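Local structure of phenylacetate-coenzyme A ligase (Bacteroides vulgatus, 3LAX) at residues A[33-38]-A[44-49]; A[68-73]-A[82-87]. The protein belongs to the AMP-binding enzyme family as a coenzyme A ligase, of which this fragment comprises the small C-terminal domain. One frame throughout, in Å; residues are numbered along the deposited sequence.

Contact 1: residues A[33-38]-A[44-49]; sequences YLITLE and DEMTVE
With CG of Met46 opposite its backbone N (chi1 170°) and the chain then turning at chi3 (-69°), the selenomethionine folds its terminal CE back over Leu37 and Ile35. Met46 CE lies 3.8 Å from Leu37 CD2, the two side chains running side by side in the same direction, while Met46 CG meets Ile35 CG2 at 3.8 Å where those two chains slant across each other. Val48 extends this apolar face, which Ile19 of helix 16-24 and Ile7 of strand 7-9 help to cover. The strands run antiparallel and are the two arms of a beta hairpin, central in the mixed sheet of the C-terminal domain. Three hydrogen-bonded pairs, Leu34-Glu49, Thr36-Thr47 and Glu38-Glu45, supply six backbone bonds; Thr47 N to Thr36 O, at 174°, is the straightest. Polar groups gather on the other face. One water donates to Leu34 O and to Glu49 OE1 (2.8 Å) and accepts from Thr36 OG1 at 2.6 Å, tying the carboxylate to the neighbouring strand. A second water lies 2.8 Å from Thr47 OG1, with Glu38 OE2 and, at longer range, Thr36 O as possible acceptors; these outnumber its protons, so not all are bonded at once.

Contact 2: residues A[68-73]-A[82-87]; sequences REITRQ and PRVKLV
Thr71 OG1 is held by a water that donates to it at 2.8 Å, and it also hydrogen-bonds to Thr67 O, one turn back in the same helix. The same water accepts from Val84 N at 2.9 Å, so it bridges the helix to the strand backbone; no direct hydrogen bond joins the two segments. The hydroxyl oxygen Thr71 OG1 also packs against the valine itself, 3.3 Å from Val84 CG2, as the two side chains pass in opposite directions. On the other branch of the threonine, CG2 approaches Pro82 O.

The apolar part of the interface is carried by Ile70, whose side chain sets out toward the strand. Its CG2 branch, opposite the backbone N (chi1 -65° for CG1), brings Ile70 CG2 to 3.9 Å from Val84 CG1, with the side chains crossing at about a right angle. The other branch ends in Ile70 CD1, which meets Leu86 CD2 tip to tip at 3.9 Å.

This is the helix-to-strand half of a beta-alpha-beta crossover: helix 60-78 leads from strand 43-52 to the parallel neighbour 83-87 and packs on the sheet, with local axes 8.5 Å apart and N-to-C directions at 143°. Leu86 also touches Leu63 and Leu66 of this helix, and Ile70 reaches Leu23 of helix 16-24.

Away from the strand, Gln73 NE2 donates to Glu69 OE2 at 178°; the oxygen lies in the amide plane of Gln73, while NE2 comes from the anti side and somewhat out of the carboxylate plane.

The two contacts follow each other in series along the chain: the hairpin of contact 1 closes at 44-49 before helix 60-78 opens contact 2. Their centres lie about 11 Å apart, and both reach the same mixed sheet, ordered 83-87, 43-52, 32-40, 102-104. Strand 43-52 therefore has two neighbours, antiparallel to 32-40 and parallel to 83-87. The join is direct, with probable hydrogen bonds from Val48 N to Arg83 O (2.8 Å) and from Lys85 N to Val48 O (2.9 Å), and Val48 CG2 packing on Pro82 CB. Hairpin and beta-alpha-beta crossover thus share strand 43-52 and build one mixed sheet with a helix packed on it.

Contact 1: residues A[33-38]-A[44-49]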
loop_
_atom_site.group_PDB
_atom_site.type_symbol
_atom_site.label_atom_id
_atom_site.label_comp_id
_atom_site.label_asym_id
_atom_site.label_seq_id
_atom_site.Cartn_x
_atom_site.Cartn_y
_atom_site.Cartn_z
ATOM N N TYR A 33 -6.889 -1.388 -2.289
ATOM C CA TYR A 33 -5.636 -1.453 -1.573
ATOM C C TYR A 33 -5.928 -1.157 -0.107
ATOM O O TYR A 33 -7.002 -0.628 0.246
ATOM C CB TYR A 33 -4.656 -0.414 -2.128
ATOM C CG TYR A 33 -5.124 1.003 -1.879
ATOM C CD1 TYR A 33 -4.661 1.719 -0.794
ATOM C CD2 TYR A 33 -6.042 1.613 -2.725
ATOM C CE1 TYR A 33 -5.098 3.019 -0.551
ATOM C CE2 TYR A 33 -6.480 2.909 -2.499
ATOM C CZ TYR A 33 -6.008 3.600 -1.405
ATOM O OH TYR A 33 -6.449 4.889 -1.159
ATOM N N LEU A 34 -4.986 -1.517 0.749
ATOM C CA LEU A 34 -5.117 -1.250 2.171
ATOM C C LEU A 34 -3.753 -0.920 2.731
ATOM O O LEU A 34 -2.807 -1.675 2.550
ATOM C CB LEU A 34 -5.676 -2.477 2.889
ATOM C CG LEU A 34 -5.828 -2.326 4.402
ATOM C CD1 LEU A 34 -6.813 -1.213 4.734
ATOM C CD2 LEU A 34 -6.261 -3.653 5.019
ATOM N N ILE A 35 -3.653 0.234 3.381
ATOM C CA ILE A 35 -2.419 0.662 4.002
ATOM C C ILE A 35 -2.540 0.335 5.484
ATOM O O ILE A 35 -3.453 0.820 6.151
ATOM C CB ILE A 35 -2.235 2.187 3.849
ATOM C CG1 ILE A 35 -2.197 2.598 2.368
ATOM C CG2 ILE A 35 -0.994 2.658 4.570
ATOM C CD1 ILE A 35 -2.431 4.106 2.145
ATOM N N THR A 36 -1.652 -0.507 5.999
ATOM C CA THR A 36 -1.695 -0.854 7.417
ATOM C C THR A 36 -0.484 -0.278 8.135
ATOM O O THR A 36 0.653 -0.493 7.713
ATOM C CB THR A 36 -1.747 -2.385 7.656
ATOM O OG1 THR A 36 -2.923 -2.926 7.044
ATOM C CG2 THR A 36 -1.786 -2.688 9.162
ATOM N N LEU A 37 -0.734 0.475 9.204
ATOM C CA LEU A 37 0.334 1.061 10.004
ATOM C C LEU A 37 0.393 0.305 11.317
ATOM O O LEU A 37 -0.625 0.124 11.985
ATOM C CB LEU A 37 0.056 2.546 10.285
ATOM C CG LEU A 37 -0.176 3.401 9.031
ATOM C CD1 LEU A 37 -0.666 4.807 9.374
ATOM C CD2 LEU A 37 1.079 3.469 8.162
ATOM N N GLU A 38 1.577 -0.148 11.696
ATOM C CA GLU A 38 1.695 -0.805 12.984
ATOM C C GLU A 38 3.034 -0.544 13.636
ATOM O O GLU A 38 3.952 -0.019 13.011
ATOM C CB GLU A 38 1.413 -2.304 12.868
ATOM C CG GLU A 38 2.137 -2.997 11.741
ATOM C CD GLU A 38 1.463 -4.299 11.347
ATOM O OE1 GLU A 38 1.047 -5.059 12.254
ATOM O OE2 GLU A 38 1.344 -4.556 10.130
ATOM N N ASP A 44 7.768 2.038 13.807
ATOM C CA ASP A 44 6.549 1.960 13.022
ATOM C C ASP A 44 6.832 1.474 11.608
ATOM O O ASP A 44 7.843 1.833 11.000
ATOM C CB ASP A 44 5.872 3.328 12.958
ATOM C CG ASP A 44 5.339 3.783 14.300
ATOM O OD1 ASP A 44 5.283 2.953 15.241
ATOM O OD2 ASP A 44 4.972 4.975 14.403
ATOM N N GLU A 45 5.923 0.661 11.089
ATOM C CA GLU A 45 6.048 0.136 9.743
ATOM C C GLU A 45 4.769 0.410 8.969
ATOM O O GLU A 45 3.681 0.409 9.539
ATOM C CB GLU A 45 6.302 -1.369 9.779
ATOM C CG GLU A 45 7.751 -1.777 9.935
ATOM C CD GLU A 45 7.978 -3.221 9.525
ATOM O OE1 GLU A 45 7.586 -4.132 10.288
ATOM O OE2 GLU A 45 8.542 -3.445 8.430
HETATM N N MSE A 46 4.908 0.647 7.669
HETATM C CA MSE A 46 3.767 0.742 6.774
HETATM C C MSE A 46 3.771 -0.443 5.828
HETATM O O MSE A 46 4.780 -0.709 5.187
HETATM C CB MSE A 46 3.816 2.032 5.945
HETATM C CG MSE A 46 2.775 2.063 4.831
HETATM SE SE MSE A 46 2.827 3.589 3.625
HETATM C CE MSE A 46 2.242 4.922 4.884
ATOM N N THR A 47 2.644 -1.144 5.747
ATOM C CA THR A 47 2.447 -2.168 4.729
ATOM C C THR A 47 1.392 -1.664 3.754
ATOM O O THR A 47 0.374 -1.103 4.166
ATOM C CB THR A 47 1.984 -3.503 5.352
ATOM O OG1 THR A 47 2.984 -3.971 6.264
ATOM C CG2 THR A 47 1.758 -4.557 4.265
ATOM N N VAL A 48 1.644 -1.840 2.459
ATOM C CA VAL A 48 0.657 -1.521 1.454
ATOM C C VAL A 48 0.278 -2.821 0.742
ATOM O O VAL A 48 1.065 -3.363 -0.032
ATOM C CB VAL A 48 1.175 -0.469 0.444
ATOM C CG1 VAL A 48 0.124 -0.193 -0.628
ATOM C CG2 VAL A 48 1.571 0.828 1.173
ATOM N N GLU A 49 -0.918 -3.310 1.039
ATOM C CA GLU A 49 -1.476 -4.463 0.334
ATOM C C GLU A 49 -2.295 -3.945 -0.838
ATOM O O GLU A 49 -3.043 -2.976 -0.713
ATOM C CB GLU A 49 -2.393 -5.263 1.250
ATOM C CG GLU A 49 -1.665 -6.068 2.304
ATOM C CD GLU A 49 -2.612 -6.721 3.287
ATOM O OE1 GLU A 49 -3.340 -5.996 3.998
ATOM O OE2 GLU A 49 -2.635 -7.968 3.345
HETATM O O HOH W 1 -2.181 -3.571 4.619
HETATM O O HOH W 2 2.744 -2.674 8.692
#

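Contact 2: residues A[68-73]-A[82-87]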
loop_
_atom_site.group_PDB
_atom_site.type_symbol
_atom_site.label_atom_id
_atom_site.label_comp_id
_atom_site.label_asym_id
_atom_site.label_seq_id
_atom_site.Cartn_x
_atom_site.Cartn_y
_atom_site.Cartn_z
ATOM N N ARG A 68 8.661 -4.798 -6.822
ATOM C CA ARG A 68 9.828 -3.914 -6.757
ATOM C C ARG A 68 9.517 -2.550 -7.365
ATOM O O ARG A 68 9.842 -1.507 -6.781
ATOM C CB ARG A 68 10.995 -4.572 -7.496
ATOM C CG ARG A 68 12.249 -3.727 -7.699
ATOM C CD ARG A 68 13.101 -4.385 -8.813
ATOM N NE ARG A 68 14.468 -3.870 -8.895
ATOM C CZ ARG A 68 15.332 -4.168 -9.864
ATOM N NH1 ARG A 68 14.979 -4.969 -10.862
ATOM N NH2 ARG A 68 16.555 -3.656 -9.838
ATOM N N GLU A 69 8.883 -2.537 -8.529
ATOM C CA GLU A 69 8.585 -1.274 -9.201
ATOM C C GLU A 69 7.588 -0.433 -8.405
ATOM O O GLU A 69 7.745 0.788 -8.287
ATOM C CB GLU A 69 8.065 -1.531 -10.619
ATOM C CG GLU A 69 7.651 -0.262 -11.363
ATOM C CD GLU A 69 8.795 0.727 -11.600
ATOM O OE1 GLU A 69 9.984 0.400 -11.380
ATOM O OE2 GLU A 69 8.489 1.850 -12.032
ATOM N N ILE A 70 6.571 -1.068 -7.841
ATOM C CA ILE A 70 5.609 -0.346 -7.002
ATOM C C ILE A 70 6.318 0.253 -5.787
ATOM O O ILE A 70 6.102 1.421 -5.425
ATOM C CB ILE A 70 4.450 -1.271 -6.541
ATOM C CG1 ILE A 70 3.621 -1.730 -7.748
ATOM C CG2 ILE A 70 3.563 -0.553 -5.517
ATOM C CD1 ILE A 70 2.801 -3.004 -7.514
ATOM N N THR A 71 7.169 -0.546 -5.150
ATOM C CA THR A 71 7.898 -0.091 -3.966
ATOM C C THR A 71 8.751 1.140 -4.291
ATOM O O THR A 71 8.752 2.131 -3.552
ATOM C CB THR A 71 8.777 -1.211 -3.389
ATOM O OG1 THR A 71 7.951 -2.345 -3.092
ATOM C CG2 THR A 71 9.466 -0.764 -2.101
ATOM N N ARG A 72 9.464 1.075 -5.407
ATOM C CA ARG A 72 10.320 2.161 -5.872
ATOM C C ARG A 72 9.511 3.439 -6.091
ATOM O O ARG A 72 9.865 4.516 -5.609
ATOM C CB ARG A 72 10.963 1.718 -7.191
ATOM C CG ARG A 72 12.171 2.500 -7.661
ATOM C CD ARG A 72 13.003 1.628 -8.614
ATOM N NE ARG A 72 12.193 0.605 -9.280
ATOM C CZ ARG A 72 12.667 -0.559 -9.720
ATOM N NH1 ARG A 72 13.949 -0.849 -9.557
ATOM N NH2 ARG A 72 11.860 -1.437 -10.321
ATOM N N GLN A 73 8.413 3.318 -6.832
ATOM C CA GLN A 73 7.585 4.486 -7.129
ATOM C C GLN A 73 6.976 5.078 -5.869
ATOM O O GLN A 73 6.915 6.310 -5.723
ATOM C CB GLN A 73 6.486 4.156 -8.132
ATOM C CG GLN A 73 7.005 3.968 -9.555
ATOM C CD GLN A 73 5.881 3.933 -10.560
ATOM O OE1 GLN A 73 4.827 4.531 -10.345
ATOM N NE2 GLN A 73 6.085 3.213 -11.655
ATOM N N PRO A 82 7.604 1.677 1.933
ATOM C CA PRO A 82 6.581 0.785 2.473
ATOM C C PRO A 82 6.918 -0.656 2.145
ATOM O O PRO A 82 7.696 -0.928 1.222
ATOM C CB PRO A 82 5.337 1.190 1.691
ATOM C CG PRO A 82 5.886 1.582 0.336
ATOM C CD PRO A 82 7.254 2.171 0.587
ATOM N N ARG A 83 6.340 -1.570 2.906
ATOM C CA ARG A 83 6.375 -2.975 2.519
ATOM C C ARG A 83 5.178 -3.243 1.620
ATOM O O ARG A 83 4.043 -3.143 2.056
ATOM C CB ARG A 83 6.339 -3.884 3.744
ATOM C CG ARG A 83 6.255 -5.361 3.399
ATOM C CD ARG A 83 7.355 -5.777 2.434
ATOM N NE ARG A 83 8.029 -6.999 2.866
ATOM C CZ ARG A 83 7.509 -8.220 2.763
ATOM N NH1 ARG A 83 6.298 -8.389 2.245
ATOM N NH2 ARG A 83 8.198 -9.274 3.186
ATOM N N VAL A 84 5.434 -3.561 0.358
ATOM C CA VAL A 84 4.358 -3.797 -0.592
ATOM C C VAL A 84 4.049 -5.289 -0.708
ATOM O O VAL A 84 4.956 -6.111 -0.901
ATOM C CB VAL A 84 4.712 -3.217 -1.979
ATOM C CG1 VAL A 84 3.629 -3.571 -3.016
ATOM C CG2 VAL A 84 4.934 -1.692 -1.883
ATOM N N LYS A 85 2.768 -5.628 -0.560
ATOM C CA LYS A 85 2.320 -7.010 -0.676
ATOM C C LYS A 85 1.192 -7.100 -1.692
ATOM O O LYS A 85 0.132 -6.497 -1.506
ATOM C CB LYS A 85 1.836 -7.534 0.677
ATOM C CG LYS A 85 2.907 -7.576 1.754
ATOM C CD LYS A 85 2.367 -8.181 3.040
ATOM C CE LYS A 85 3.444 -8.258 4.102
ATOM N NZ LYS A 85 2.907 -8.817 5.372
ATOM N N LEU A 86 1.416 -7.864 -2.759
ATOM C CA LEU A 86 0.381 -8.069 -3.754
ATOM C C LEU A 86 -0.443 -9.266 -3.298
ATOM O O LEU A 86 0.111 -10.307 -2.931
ATOM C CB LEU A 86 0.994 -8.305 -5.136
ATOM C CG LEU A 86 1.929 -7.157 -5.539
ATOM C CD1 LEU A 86 2.446 -7.323 -6.973
ATOM C CD2 LEU A 86 1.267 -5.799 -5.355
ATOM N N VAL A 87 -1.760 -9.100 -3.303
ATOM C CA VAL A 87 -2.668 -10.113 -2.789
ATOM C C VAL A 87 -3.668 -10.474 -3.875
ATOM O O VAL A 87 -3.889 -9.699 -4.810
ATOM C CB VAL A 87 -3.388 -9.637 -1.497
ATOM C CG1 VAL A 87 -2.359 -9.281 -0.419
ATOM C CG2 VAL A 87 -4.311 -8.450 -1.775
HETATM O O HOH W 3 8.106 -3.823 -0.761
#